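PDB 6ULO: DUF7790 domain-containing protein from Leptospira interrogans serogroup Icterohaemorrhagiae serovar copenhageni, which is of unknown function but adopts a Rossmann-like alpha/beta fold and is probably held at a membrane by a transmembrane helix. Local coordinates for residues A[88-93]-A[205-210]; A[103-108]-A[134-139]; A[108-113]-A[117-122]; A[180-185]-A[189-194]; A[219-224]-A[241-246]. All coordinates share one frame; numbering follows the deposited sequence.

Contact 1 of 5, residues A[88-93]-A[205-210]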
# COMPACT_ATOMS: atom_id res chain seq x y z
N TYR A 88 -4.43 -2.81 -5.71
CA TYR A 88 -3.24 -2.67 -6.54
C TYR A 88 -2.04 -2.31 -5.66
O TYR A 88 -2.07 -1.31 -4.93
CB TYR A 88 -3.43 -1.57 -7.58
CG TYR A 88 -4.10 -2.01 -8.85
CD1 TYR A 88 -3.57 -3.03 -9.64
CD2 TYR A 88 -5.20 -1.30 -9.36
CE1 TYR A 88 -4.16 -3.39 -10.88
CE2 TYR A 88 -5.77 -1.62 -10.60
CZ TYR A 88 -5.23 -2.65 -11.33
OH TYR A 88 -5.80 -2.94 -12.53
N LEU A 89 -0.98 -3.09 -5.73
CA LEU A 89 0.28 -2.80 -5.06
C LEU A 89 1.22 -2.37 -6.16
O LEU A 89 1.80 -3.21 -6.85
CB LEU A 89 0.78 -4.02 -4.29
CG LEU A 89 -0.20 -4.55 -3.24
CD1 LEU A 89 0.34 -5.81 -2.64
CD2 LEU A 89 -0.41 -3.52 -2.15
N MET A 90 1.35 -1.06 -6.35
CA MET A 90 2.15 -0.51 -7.44
C MET A 90 3.45 0.02 -6.87
O MET A 90 3.42 0.95 -6.05
CB MET A 90 1.41 0.63 -8.15
CG MET A 90 2.23 1.15 -9.32
SD MET A 90 1.55 2.68 -10.09
CE MET A 90 2.17 3.89 -8.93
N ASP A 91 4.58 -0.51 -7.30
CA ASP A 91 5.87 -0.02 -6.81
C ASP A 91 6.87 0.01 -7.96
O ASP A 91 6.69 -0.64 -8.99
CB ASP A 91 6.37 -0.88 -5.63
CG ASP A 91 7.33 -0.15 -4.72
OD1 ASP A 91 6.83 0.44 -3.73
OD2 ASP A 91 8.57 -0.22 -4.96
N PHE A 92 7.91 0.82 -7.80
CA PHE A 92 8.91 1.00 -8.83
C PHE A 92 10.17 0.20 -8.58
O PHE A 92 11.07 0.22 -9.42
CB PHE A 92 9.25 2.49 -9.00
CG PHE A 92 9.98 2.82 -10.26
CD1 PHE A 92 9.45 2.48 -11.49
CD2 PHE A 92 11.17 3.52 -10.21
CE1 PHE A 92 10.13 2.82 -12.67
CE2 PHE A 92 11.85 3.85 -11.38
CZ PHE A 92 11.30 3.50 -12.60
N THR A 93 10.28 -0.49 -7.45
CA THR A 93 11.45 -1.30 -7.15
C THR A 93 11.08 -2.78 -7.31
O THR A 93 10.10 -3.25 -6.71
CB THR A 93 11.97 -1.01 -5.73
OG1 THR A 93 12.28 0.40 -5.60
CG2 THR A 93 13.24 -1.80 -5.46
N THR A 205 -1.56 6.30 -14.64
CA THR A 205 -2.61 6.71 -15.55
C THR A 205 -3.43 5.52 -16.00
O THR A 205 -4.67 5.58 -16.07
CB THR A 205 -2.02 7.46 -16.74
OG1 THR A 205 -1.71 8.78 -16.32
CG2 THR A 205 -3.03 7.56 -17.91
N GLY A 206 -2.74 4.39 -16.25
CA GLY A 206 -3.42 3.18 -16.69
C GLY A 206 -4.39 2.65 -15.66
O GLY A 206 -5.44 2.11 -16.01
N ILE A 207 -4.06 2.78 -14.36
CA ILE A 207 -5.00 2.33 -13.33
C ILE A 207 -6.29 3.11 -13.44
O ILE A 207 -7.39 2.55 -13.39
CB ILE A 207 -4.39 2.48 -11.93
CG1 ILE A 207 -3.29 1.44 -11.71
CG2 ILE A 207 -5.46 2.36 -10.87
CD1 ILE A 207 -2.51 1.71 -10.40
N GLY A 208 -6.19 4.43 -13.60
CA GLY A 208 -7.39 5.23 -13.71
C GLY A 208 -8.21 4.85 -14.94
O GLY A 208 -9.44 4.76 -14.88
N ASN A 209 -7.53 4.59 -16.07
CA ASN A 209 -8.28 4.21 -17.27
C ASN A 209 -8.92 2.83 -17.12
O ASN A 209 -10.07 2.63 -17.55
CB ASN A 209 -7.36 4.22 -18.48
CG ASN A 209 -6.92 5.62 -18.83
OD1 ASN A 209 -7.59 6.60 -18.50
ND2 ASN A 209 -5.81 5.72 -19.53
N THR A 210 -8.22 1.89 -16.49
CA THR A 210 -8.78 0.57 -16.26
C THR A 210 -10.00 0.65 -15.37
O THR A 210 -11.04 0.05 -15.66
CB THR A 210 -7.71 -0.32 -15.63
OG1 THR A 210 -6.68 -0.59 -16.59
CG2 THR A 210 -8.33 -1.63 -15.12
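Ile207 lies over one face of the Tyr88 ring, toward its rim, the two side chains running alongside one another and pointing opposite ways. Its CG1 stands 4.0 Å above the plane of the Tyr88 ring, and its other branch, CG2, approaches Tyr88 CD2 to 4.0 Å, so both arms rest on the CD2-CE2 side. Ile207 CD1 reaches further along the strand to Met90 SD, 4.2 Å away. Met90 is extended through chi1 (-178°) and chi2 (-171°), which carries its sulfur out to the isoleucine. Nearly one helical turn on, Thr210 CG2 packs 3.9 Å from Tyr88 OH. In the Rossmann-like fold this is a helix laid on one of the parallel strands, next to the edge strand 191-195; the axes of 205-210 and 88-91 approach to 11.7 Å and run nearly antiparallel, at 159°. Alternation along the strand turns Tyr88 and Met90 to this helix, whereas Leu89 packs against helix 94-109. The polar ends at the contact are held by the N-terminal region, Tyr88 OH by Leu27 O and Thr210 OG1 by Thr30 OG1. Ile194 of the neighbouring strand 191-195 touches both Tyr88 and Ile207.

Contact 2 of 5, residues A[103-108]-A[134-139]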
# COMPACT_ATOMS: atom_id res chain seq x y z
N THR A 103 4.29 -12.78 -0.91
CA THR A 103 3.29 -12.66 0.16
C THR A 103 1.92 -13.16 -0.29
O THR A 103 1.23 -13.86 0.47
CB THR A 103 3.26 -11.20 0.60
OG1 THR A 103 4.38 -10.98 1.43
CG2 THR A 103 1.96 -10.80 1.34
N ILE A 104 1.52 -12.83 -1.53
CA ILE A 104 0.21 -13.28 -2.00
C ILE A 104 0.15 -14.80 -2.11
O ILE A 104 -0.85 -15.43 -1.73
CB ILE A 104 -0.10 -12.58 -3.34
CG1 ILE A 104 -0.29 -11.08 -3.08
CG2 ILE A 104 -1.31 -13.21 -4.04
CD1 ILE A 104 -0.16 -10.21 -4.32
N LEU A 105 1.21 -15.42 -2.63
CA LEU A 105 1.27 -16.88 -2.69
C LEU A 105 1.16 -17.47 -1.29
O LEU A 105 0.41 -18.43 -1.06
CB LEU A 105 2.58 -17.28 -3.35
CG LEU A 105 2.92 -18.77 -3.38
CD1 LEU A 105 1.91 -19.61 -4.17
CD2 LEU A 105 4.36 -18.95 -3.94
N PHE A 106 1.89 -16.88 -0.32
CA PHE A 106 1.82 -17.41 1.05
C PHE A 106 0.42 -17.24 1.64
O PHE A 106 -0.08 -18.15 2.30
CB PHE A 106 2.84 -16.74 1.96
CG PHE A 106 4.28 -17.04 1.66
CD1 PHE A 106 4.67 -18.01 0.74
CD2 PHE A 106 5.27 -16.32 2.35
CE1 PHE A 106 6.01 -18.27 0.52
CE2 PHE A 106 6.61 -16.56 2.14
CZ PHE A 106 6.99 -17.56 1.22
N LEU A 107 -0.24 -16.11 1.38
CA LEU A 107 -1.61 -15.93 1.84
C LEU A 107 -2.53 -17.00 1.27
O LEU A 107 -3.34 -17.59 1.99
CB LEU A 107 -2.15 -14.55 1.44
CG LEU A 107 -1.56 -13.38 2.23
CD1 LEU A 107 -1.87 -12.06 1.48
CD2 LEU A 107 -2.14 -13.36 3.65
N GLN A 108 -2.43 -17.24 -0.05
CA GLN A 108 -3.26 -18.26 -0.68
C GLN A 108 -3.13 -19.62 -0.00
O GLN A 108 -4.12 -20.33 0.16
CB GLN A 108 -2.92 -18.39 -2.16
CG GLN A 108 -3.36 -17.14 -2.96
CD GLN A 108 -2.82 -17.12 -4.35
OE1 GLN A 108 -1.83 -17.79 -4.65
NE2 GLN A 108 -3.45 -16.33 -5.21
N VAL A 134 7.91 -24.89 -6.48
CA VAL A 134 6.89 -25.51 -7.32
C VAL A 134 5.95 -24.52 -7.98
O VAL A 134 5.13 -24.93 -8.82
CB VAL A 134 6.06 -26.58 -6.56
CG1 VAL A 134 6.96 -27.69 -6.07
CG2 VAL A 134 5.23 -25.97 -5.45
N SER A 135 6.03 -23.22 -7.65
CA SER A 135 5.03 -22.23 -8.05
C SER A 135 5.44 -21.37 -9.23
O SER A 135 4.60 -20.59 -9.71
CB SER A 135 4.66 -21.35 -6.85
OG SER A 135 4.09 -22.15 -5.82
N PHE A 136 6.66 -21.49 -9.73
CA PHE A 136 7.17 -20.65 -10.80
C PHE A 136 8.03 -21.49 -11.72
O PHE A 136 8.63 -22.47 -11.30
CB PHE A 136 8.07 -19.52 -10.24
CG PHE A 136 7.37 -18.62 -9.26
CD1 PHE A 136 6.64 -17.52 -9.69
CD2 PHE A 136 7.46 -18.87 -7.90
CE1 PHE A 136 6.00 -16.70 -8.79
CE2 PHE A 136 6.82 -18.05 -6.99
CZ PHE A 136 6.10 -16.97 -7.44
N SER A 137 8.15 -21.05 -12.98
CA SER A 137 9.16 -21.64 -13.86
C SER A 137 10.55 -21.10 -13.57
O SER A 137 11.54 -21.76 -13.88
CB SER A 137 8.83 -21.41 -15.34
OG SER A 137 7.74 -22.22 -15.72
N ASP A 138 10.64 -19.89 -13.00
CA ASP A 138 11.90 -19.26 -12.62
C ASP A 138 11.89 -19.02 -11.11
O ASP A 138 11.96 -17.87 -10.63
CB ASP A 138 12.17 -17.97 -13.39
CG ASP A 138 11.03 -16.94 -13.30
OD1 ASP A 138 9.89 -17.25 -12.87
OD2 ASP A 138 11.31 -15.79 -13.74
N PRO A 139 11.79 -20.08 -10.29
CA PRO A 139 11.62 -19.84 -8.86
C PRO A 139 12.81 -19.20 -8.21
O PRO A 139 12.63 -18.59 -7.15
CB PRO A 139 11.42 -21.26 -8.31
CG PRO A 139 12.18 -22.14 -9.32
CD PRO A 139 11.83 -21.51 -10.63
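In the largely helical part of the chain that connects strand 86-91 to strand 191-195 of the Rossmann-like fold, Leu105 of helix 94-109 meets Ser135 and Phe136, where helix 125-135 runs out into a loop. The contact is small and lies near the surface, with the CA atoms of Leu105 and Ser135 8.5 Å apart. Leu105 sends CG away from its own backbone N (chi1 173°), and its forked end thereby straddles the serine hydroxyl: Leu105 CD1 and CD2 each lie 3.7 Å from Ser135 OG. That oxygen is not left to the hydrocarbon, because it is hydrogen-bonded to Leu131 O one turn earlier in its own helix. Leu131 also touches the Leu105 side chain and so continues the apolar seam along helix 125-135. Phe136 does not aim its CB at helix 94-109, but the ring extends to it, bringing CE2 to 4.0 Å from Leu105 CD2. The same ring is stacked with Tyr142 of helix 139-166. One leucine methyl is thus shared between the aromatic carbon and the serine, with Ser135 CB 3.8 Å from Leu105 CD2.

Contact 3 of 5, residues A[108-113]-A[117-122]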
# COMPACT_ATOMS: atom_id res chain seq x y z
N GLN A 108 -2.43 -17.24 -0.05
CA GLN A 108 -3.26 -18.26 -0.68
C GLN A 108 -3.13 -19.62 -0.00
O GLN A 108 -4.12 -20.33 0.16
CB GLN A 108 -2.92 -18.39 -2.16
CG GLN A 108 -3.36 -17.14 -2.96
CD GLN A 108 -2.82 -17.12 -4.35
OE1 GLN A 108 -1.83 -17.79 -4.65
NE2 GLN A 108 -3.45 -16.33 -5.21
N LYS A 109 -1.92 -19.98 0.41
CA LYS A 109 -1.67 -21.31 0.94
C LYS A 109 -1.81 -21.39 2.45
O LYS A 109 -1.80 -22.49 2.99
CB LYS A 109 -0.26 -21.76 0.54
CG LYS A 109 -0.09 -21.90 -0.97
CD LYS A 109 -1.06 -22.89 -1.56
CE LYS A 109 -0.74 -23.08 -3.03
NZ LYS A 109 -1.60 -24.11 -3.63
N SER A 110 -1.96 -20.27 3.16
CA SER A 110 -1.89 -20.24 4.63
C SER A 110 -3.30 -20.07 5.19
O SER A 110 -3.86 -18.96 5.17
CB SER A 110 -0.98 -19.10 5.07
OG SER A 110 0.37 -19.37 4.74
N GLU A 111 -3.86 -21.15 5.74
CA GLU A 111 -5.26 -21.10 6.15
C GLU A 111 -5.49 -20.16 7.33
O GLU A 111 -6.57 -19.58 7.45
CB GLU A 111 -5.78 -22.50 6.45
CG GLU A 111 -5.75 -23.41 5.19
CD GLU A 111 -6.34 -24.79 5.37
OE1 GLU A 111 -6.62 -25.18 6.52
OE2 GLU A 111 -6.51 -25.51 4.36
N LYS A 112 -4.48 -19.98 8.19
CA LYS A 112 -4.61 -19.13 9.37
C LYS A 112 -3.44 -18.15 9.40
O LYS A 112 -2.39 -18.39 8.80
CB LYS A 112 -4.61 -19.98 10.65
CG LYS A 112 -5.73 -20.99 10.71
CD LYS A 112 -7.06 -20.28 10.89
CE LYS A 112 -8.25 -21.23 10.94
NZ LYS A 112 -9.51 -20.48 10.71
N LYS A 113 -3.64 -17.06 10.15
CA LYS A 113 -2.62 -16.02 10.21
C LYS A 113 -1.29 -16.56 10.72
O LYS A 113 -0.23 -16.15 10.24
CB LYS A 113 -3.11 -14.86 11.06
CG LYS A 113 -3.33 -15.17 12.56
CD LYS A 113 -4.17 -14.06 13.20
CE LYS A 113 -4.22 -14.14 14.74
NZ LYS A 113 -4.80 -15.42 15.24
N ILE A 117 2.54 -16.08 8.97
CA ILE A 117 3.71 -15.62 9.70
C ILE A 117 4.79 -16.69 9.68
O ILE A 117 5.97 -16.39 9.49
CB ILE A 117 3.33 -15.20 11.13
CG1 ILE A 117 2.31 -14.05 11.07
CG2 ILE A 117 4.59 -14.82 11.94
CD1 ILE A 117 2.84 -12.74 10.46
N ARG A 118 4.39 -17.96 9.82
CA ARG A 118 5.36 -19.04 9.85
C ARG A 118 6.12 -19.18 8.53
O ARG A 118 7.33 -19.38 8.53
CB ARG A 118 4.65 -20.33 10.22
CG ARG A 118 5.58 -21.48 10.49
CD ARG A 118 4.80 -22.72 10.91
NE ARG A 118 3.62 -22.92 10.07
CZ ARG A 118 3.64 -23.53 8.89
NH1 ARG A 118 4.78 -23.98 8.39
NH2 ARG A 118 2.50 -23.67 8.21
N LEU A 119 5.42 -19.10 7.38
CA LEU A 119 6.10 -19.24 6.09
C LEU A 119 7.15 -18.15 5.90
O LEU A 119 8.22 -18.42 5.35
CB LEU A 119 5.13 -19.21 4.91
CG LEU A 119 4.29 -20.47 4.73
CD1 LEU A 119 3.41 -20.24 3.50
CD2 LEU A 119 5.14 -21.77 4.58
N TRP A 120 6.85 -16.91 6.32
CA TRP A 120 7.86 -15.86 6.22
C TRP A 120 8.94 -16.00 7.29
O TRP A 120 10.02 -15.41 7.14
CB TRP A 120 7.22 -14.48 6.34
CG TRP A 120 6.85 -13.84 5.01
CD1 TRP A 120 5.61 -13.40 4.60
CD2 TRP A 120 7.76 -13.52 3.95
NE1 TRP A 120 5.71 -12.83 3.35
CE2 TRP A 120 7.01 -12.90 2.93
CE3 TRP A 120 9.13 -13.69 3.77
CZ2 TRP A 120 7.59 -12.45 1.74
CZ3 TRP A 120 9.71 -13.25 2.58
CH2 TRP A 120 8.94 -12.64 1.58
N GLY A 121 8.70 -16.83 8.31
CA GLY A 121 9.58 -16.95 9.45
C GLY A 121 10.61 -18.02 9.29
O GLY A 121 10.59 -18.83 8.37
N LYS A 122 11.54 -18.05 10.25
CA LYS A 122 12.59 -19.07 10.23
C LYS A 122 12.00 -20.48 10.26
O LYS A 122 12.48 -21.39 9.57
CB LYS A 122 13.50 -18.84 11.42
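Ile117 N donates to Lys113 O across 3.0 Å, an almost straight bond (N-H...O 176°) of the kind that links each residue of an alpha-helix to the fourth before it, here in the first turn of helix 113-120. The side chain of Ile117 folds back beside the same carbonyl: with CG1 beside the backbone N (chi1 -60°), Ile117 CG1 comes to 3.4 Å from Lys113 O. Beyond, Ile117 packs on His157 and Gln173, while the lysine chain leads away to a salt bridge with Asp176. Two residues on, Leu119 points toward 108-113, and its CD1 touches Ser110 OG at 3.4 Å. The hydroxyl has its polar partner elsewhere, in Phe106 O of the preceding helix, and offers the leucine a van der Waals contact. At Gly121 the chain leaves the helix, its N bonded to Arg118 O at 2.9 Å. At the opposite, N-terminal end of helix 113-120, Lys112 holds the N-cap position and its backbone N is hydrogen-bonded to Asp115 OD2. Together the two segments make a helix-loop-helix connection whose loop is just 110-112.

Contact 4 of 5, residues A[180-185]-A[189-194]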
# COMPACT_ATOMS: atom_id res chain seq x y z
N SER A 180 -8.59 -13.30 7.35
CA SER A 180 -9.43 -14.01 6.40
C SER A 180 -9.87 -13.11 5.26
O SER A 180 -9.97 -13.56 4.11
CB SER A 180 -10.65 -14.56 7.13
OG SER A 180 -11.46 -15.25 6.24
N TYR A 181 -10.12 -11.82 5.54
CA TYR A 181 -10.54 -10.90 4.49
C TYR A 181 -9.43 -10.73 3.45
O TYR A 181 -9.68 -10.78 2.24
CB TYR A 181 -10.89 -9.54 5.13
CG TYR A 181 -11.44 -8.56 4.11
CD1 TYR A 181 -12.80 -8.55 3.80
CD2 TYR A 181 -10.62 -7.69 3.42
CE1 TYR A 181 -13.31 -7.69 2.84
CE2 TYR A 181 -11.12 -6.86 2.43
CZ TYR A 181 -12.46 -6.85 2.17
OH TYR A 181 -12.99 -6.03 1.21
N ILE A 182 -8.20 -10.51 3.91
CA ILE A 182 -7.07 -10.37 2.99
C ILE A 182 -6.81 -11.67 2.24
O ILE A 182 -6.56 -11.67 1.02
CB ILE A 182 -5.82 -9.88 3.77
CG1 ILE A 182 -6.04 -8.43 4.23
CG2 ILE A 182 -4.55 -10.03 2.95
CD1 ILE A 182 -6.28 -7.43 3.09
N ARG A 183 -6.89 -12.81 2.94
CA ARG A 183 -6.67 -14.09 2.26
C ARG A 183 -7.72 -14.32 1.18
O ARG A 183 -7.40 -14.87 0.11
CB ARG A 183 -6.69 -15.22 3.28
CG ARG A 183 -6.51 -16.59 2.58
CD ARG A 183 -6.19 -17.70 3.54
NE ARG A 183 -5.81 -18.93 2.83
CZ ARG A 183 -6.55 -20.03 2.80
NH1 ARG A 183 -7.71 -20.05 3.46
NH2 ARG A 183 -6.12 -21.09 2.14
N LYS A 184 -8.97 -13.94 1.45
CA LYS A 184 -10.02 -14.10 0.45
C LYS A 184 -9.69 -13.32 -0.82
O LYS A 184 -9.75 -13.86 -1.94
CB LYS A 184 -11.35 -13.65 1.03
CG LYS A 184 -12.50 -13.82 0.03
CD LYS A 184 -13.79 -13.28 0.57
CE LYS A 184 -14.96 -13.51 -0.35
NZ LYS A 184 -16.04 -12.56 -0.03
N LEU A 185 -9.27 -12.05 -0.67
CA LEU A 185 -8.82 -11.29 -1.84
C LEU A 185 -7.66 -11.98 -2.54
O LEU A 185 -7.62 -12.01 -3.78
CB LEU A 185 -8.42 -9.87 -1.43
CG LEU A 185 -9.52 -9.00 -0.82
CD1 LEU A 185 -8.94 -7.59 -0.51
CD2 LEU A 185 -10.74 -8.90 -1.75
N GLY A 189 -7.54 -13.50 -6.63
CA GLY A 189 -6.76 -12.78 -7.61
C GLY A 189 -6.94 -11.28 -7.53
O GLY A 189 -6.60 -10.55 -8.47
N LYS A 190 -7.44 -10.78 -6.40
CA LYS A 190 -7.78 -9.38 -6.24
C LYS A 190 -6.69 -8.56 -5.60
O LYS A 190 -6.93 -7.37 -5.35
CB LYS A 190 -9.08 -9.25 -5.46
CG LYS A 190 -10.30 -9.87 -6.15
CD LYS A 190 -11.52 -9.81 -5.26
CE LYS A 190 -12.76 -10.24 -6.00
NZ LYS A 190 -13.88 -10.39 -5.02
N ILE A 191 -5.53 -9.14 -5.35
CA ILE A 191 -4.36 -8.40 -4.89
C ILE A 191 -3.35 -8.49 -6.01
O ILE A 191 -2.92 -9.61 -6.36
CB ILE A 191 -3.76 -8.95 -3.58
CG1 ILE A 191 -4.85 -9.16 -2.53
CG2 ILE A 191 -2.68 -7.99 -3.09
CD1 ILE A 191 -4.32 -9.70 -1.19
N LEU A 192 -3.01 -7.35 -6.60
CA LEU A 192 -2.31 -7.31 -7.88
C LEU A 192 -1.05 -6.49 -7.73
O LEU A 192 -1.10 -5.24 -7.73
CB LEU A 192 -3.19 -6.73 -8.99
CG LEU A 192 -4.50 -7.51 -9.19
CD1 LEU A 192 -5.65 -6.69 -8.65
CD2 LEU A 192 -4.74 -7.81 -10.65
N PRO A 193 0.12 -7.13 -7.66
CA PRO A 193 1.38 -6.38 -7.67
C PRO A 193 1.72 -5.97 -9.08
O PRO A 193 1.77 -6.80 -9.98
CB PRO A 193 2.40 -7.39 -7.15
CG PRO A 193 1.68 -8.66 -6.89
CD PRO A 193 0.33 -8.59 -7.52
N ILE A 194 1.96 -4.69 -9.27
CA ILE A 194 2.20 -4.15 -10.61
C ILE A 194 3.39 -3.19 -10.57
O ILE A 194 3.67 -2.56 -9.54
CB ILE A 194 0.96 -3.48 -11.21
CG1 ILE A 194 0.41 -2.35 -10.33
CG2 ILE A 194 -0.11 -4.51 -11.56
CD1 ILE A 194 -0.69 -1.48 -11.03
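Leu185 O receives the backbone N of Lys190 at 2.9 Å, the donor tilted 24° from the carbonyl plane, in the Schellman motif that ends helix 176-187. Gly189 carries the positive phi (77°) on which the chain turns out of the helix, and two residues later strand 191-195 begins. The tight part of the contact is apolar. Ile191 points back at the helix and sets CG1 3.8 Å from Leu185 CB, while its CD1 lies 3.7 Å from Ile182 O. The same methyl meets Ile182 CG2 at 4.2 Å, the two isoleucine side chains lying roughly perpendicular. The aliphatic stem of Lys190 belongs to this close packing too, its CD 3.7 Å from Leu185 CD2. Leu107 and Ile104 of helix 94-109 extend the packing beyond Ile182 and Ile191. The loose side lies at the exposed Lys184, whose NZ approaches Lys190 NZ to 5.9 Å, a pair of like charges without contact. From its packed stem the extended Lys190 leads away, carrying NZ to salt bridges with Glu188 and Glu20. These two carboxylates probably outweigh Lys184 and keep Lys190 protonated, so that its stem can pack on leucine while its charge is probably balanced by the two glutamates.

Contact 5 of 5, residues A[219-224]-A[241-246]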
# COMPACT_ATOMS: atom_id res chain seq x y z
N GLY A 219 -10.84 4.08 -3.62
CA GLY A 219 -11.18 4.48 -2.27
C GLY A 219 -10.04 5.00 -1.43
O GLY A 219 -10.22 5.90 -0.59
N ILE A 220 -8.85 4.43 -1.64
CA ILE A 220 -7.65 4.86 -0.92
C ILE A 220 -6.48 4.80 -1.87
O ILE A 220 -6.31 3.81 -2.59
CB ILE A 220 -7.35 3.93 0.28
CG1 ILE A 220 -8.44 4.02 1.36
CG2 ILE A 220 -5.96 4.30 0.89
CD1 ILE A 220 -8.26 3.06 2.49
N ILE A 221 -5.65 5.84 -1.86
CA ILE A 221 -4.32 5.76 -2.46
C ILE A 221 -3.29 6.06 -1.37
O ILE A 221 -3.37 7.09 -0.68
CB ILE A 221 -4.17 6.62 -3.73
CG1 ILE A 221 -2.83 6.33 -4.39
CG2 ILE A 221 -4.38 8.12 -3.46
CD1 ILE A 221 -2.77 6.79 -5.83
N TYR A 222 -2.34 5.13 -1.18
CA TYR A 222 -1.33 5.24 -0.13
C TYR A 222 0.03 5.53 -0.77
O TYR A 222 0.49 4.77 -1.63
CB TYR A 222 -1.29 3.93 0.67
CG TYR A 222 -0.06 3.79 1.58
CD1 TYR A 222 0.00 4.40 2.85
CD2 TYR A 222 1.03 3.04 1.17
CE1 TYR A 222 1.12 4.23 3.66
CE2 TYR A 222 2.14 2.86 2.00
CZ TYR A 222 2.17 3.46 3.24
OH TYR A 222 3.28 3.29 4.01
N PHE A 223 0.66 6.62 -0.34
CA PHE A 223 1.95 7.05 -0.84
C PHE A 223 3.10 6.82 0.12
O PHE A 223 4.22 7.18 -0.21
CB PHE A 223 1.94 8.54 -1.18
CG PHE A 223 0.97 8.90 -2.28
CD1 PHE A 223 0.99 8.25 -3.51
CD2 PHE A 223 0.04 9.93 -2.09
CE1 PHE A 223 0.11 8.64 -4.54
CE2 PHE A 223 -0.83 10.32 -3.11
CZ PHE A 223 -0.79 9.67 -4.32
N SER A 224 2.85 6.33 1.34
CA SER A 224 3.90 6.34 2.37
C SER A 224 4.45 7.76 2.45
O SER A 224 3.67 8.70 2.32
CB SER A 224 4.93 5.24 2.09
OG SER A 224 5.91 5.19 3.13
N LEU A 241 -5.25 13.24 -11.34
CA LEU A 241 -6.49 13.81 -11.85
C LEU A 241 -7.32 12.79 -12.60
O LEU A 241 -8.55 12.90 -12.64
CB LEU A 241 -6.19 15.02 -12.74
CG LEU A 241 -6.24 16.33 -11.92
CD1 LEU A 241 -5.25 16.40 -10.77
CD2 LEU A 241 -6.10 17.51 -12.86
N ASN A 242 -6.66 11.82 -13.24
CA ASN A 242 -7.35 10.82 -14.04
C ASN A 242 -7.99 9.72 -13.21
O ASN A 242 -8.76 8.92 -13.74
CB ASN A 242 -6.36 10.21 -15.05
CG ASN A 242 -7.04 9.33 -16.05
OD1 ASN A 242 -7.98 9.76 -16.76
ND2 ASN A 242 -6.57 8.09 -16.14
N LEU A 243 -7.71 9.64 -11.92
CA LEU A 243 -8.28 8.56 -11.11
C LEU A 243 -9.76 8.82 -10.88
O LEU A 243 -10.13 9.93 -10.46
CB LEU A 243 -7.61 8.46 -9.74
CG LEU A 243 -6.15 8.01 -9.73
CD1 LEU A 243 -5.60 8.13 -8.30
CD2 LEU A 243 -5.99 6.56 -10.26
N PRO A 244 -10.63 7.83 -11.13
CA PRO A 244 -12.03 7.93 -10.68
C PRO A 244 -12.06 7.71 -9.17
O PRO A 244 -11.41 6.80 -8.65
CB PRO A 244 -12.71 6.78 -11.43
CG PRO A 244 -11.63 5.76 -11.59
CD PRO A 244 -10.33 6.52 -11.75
N VAL A 245 -12.78 8.58 -8.46
CA VAL A 245 -12.76 8.57 -7.00
C VAL A 245 -14.17 8.72 -6.45
O VAL A 245 -15.08 9.19 -7.14
CB VAL A 245 -11.84 9.67 -6.42
CG1 VAL A 245 -10.44 9.50 -6.94
CG2 VAL A 245 -12.36 11.06 -6.79
N SER A 246 -14.36 8.24 -5.22
CA SER A 246 -15.57 8.45 -4.45
C SER A 246 -15.45 9.75 -3.65
O SER A 246 -14.36 10.27 -3.44
CB SER A 246 -15.79 7.26 -3.49
OG SER A 246 -14.75 7.10 -2.52
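Gly219 passes Ser246 at the start of strand 218-222, its CA 4.4 Å from Ser246 OG and the two CA atoms 6.3 Å apart. The touch is slight; the glycine backbone is bonded within the sheet to Val66 and Leu250, while Ser246 N is tied to Ser249 OG in the turn ahead and Ser246 OG has a weak hydrogen bond with Ser248 OG. Ile220 turns to the other face of the sheet, against Ile78 and Ala82 of helix 74-82. Ile221 makes the main apolar contact: its CD1 meets Leu243 CD1 at 4.0 Å, the two side chains crossing at about a right angle. With CG1 anti to the backbone N (chi1 -172°), Ile221 projects its long arm toward the leucine and keeps CG2 between N and the carbonyl carbon. Strand 218-222 is the fourth in a 3-2-1-4-5 order of parallel strands, the order of Rossmann folds and consistent with an NADP-Rossmann-like family, and 241-246 belongs to the return from helix 234-241 toward the fifth strand, 249-255. Val251 of that strand and Ile283 also flank Ile221. Past Phe223 the chain curls back, so that Ser224 N stands 3.4 Å above the centre of the Tyr222 ring.

Overall arrangement
Contacts 1, 4 and 5 all reach the central sheet. Contacts 1 and 4, about 15 Å apart between centres, join through neighbouring strands: Leu89 O lies 2.8 Å from Ile194 N. Contacts 1 and 5 are about 11 Å apart between centres and meet through side chains, Asn209 OD1 lying 3.0 Å from Asn242 ND2. Contacts 2 and 3 form a peripheral helical group, about 12 Å apart between centres and sharing Gln108. Arg183 links this group to contact 4, its NH2 bonding Gln108 O at 2.9 Å and its NE bonding Leu107 O. Contacts 3 and 5 lie on opposite sides of the chain's centre, their centres about 30 Å apart. No active site or ligand is established in this protein.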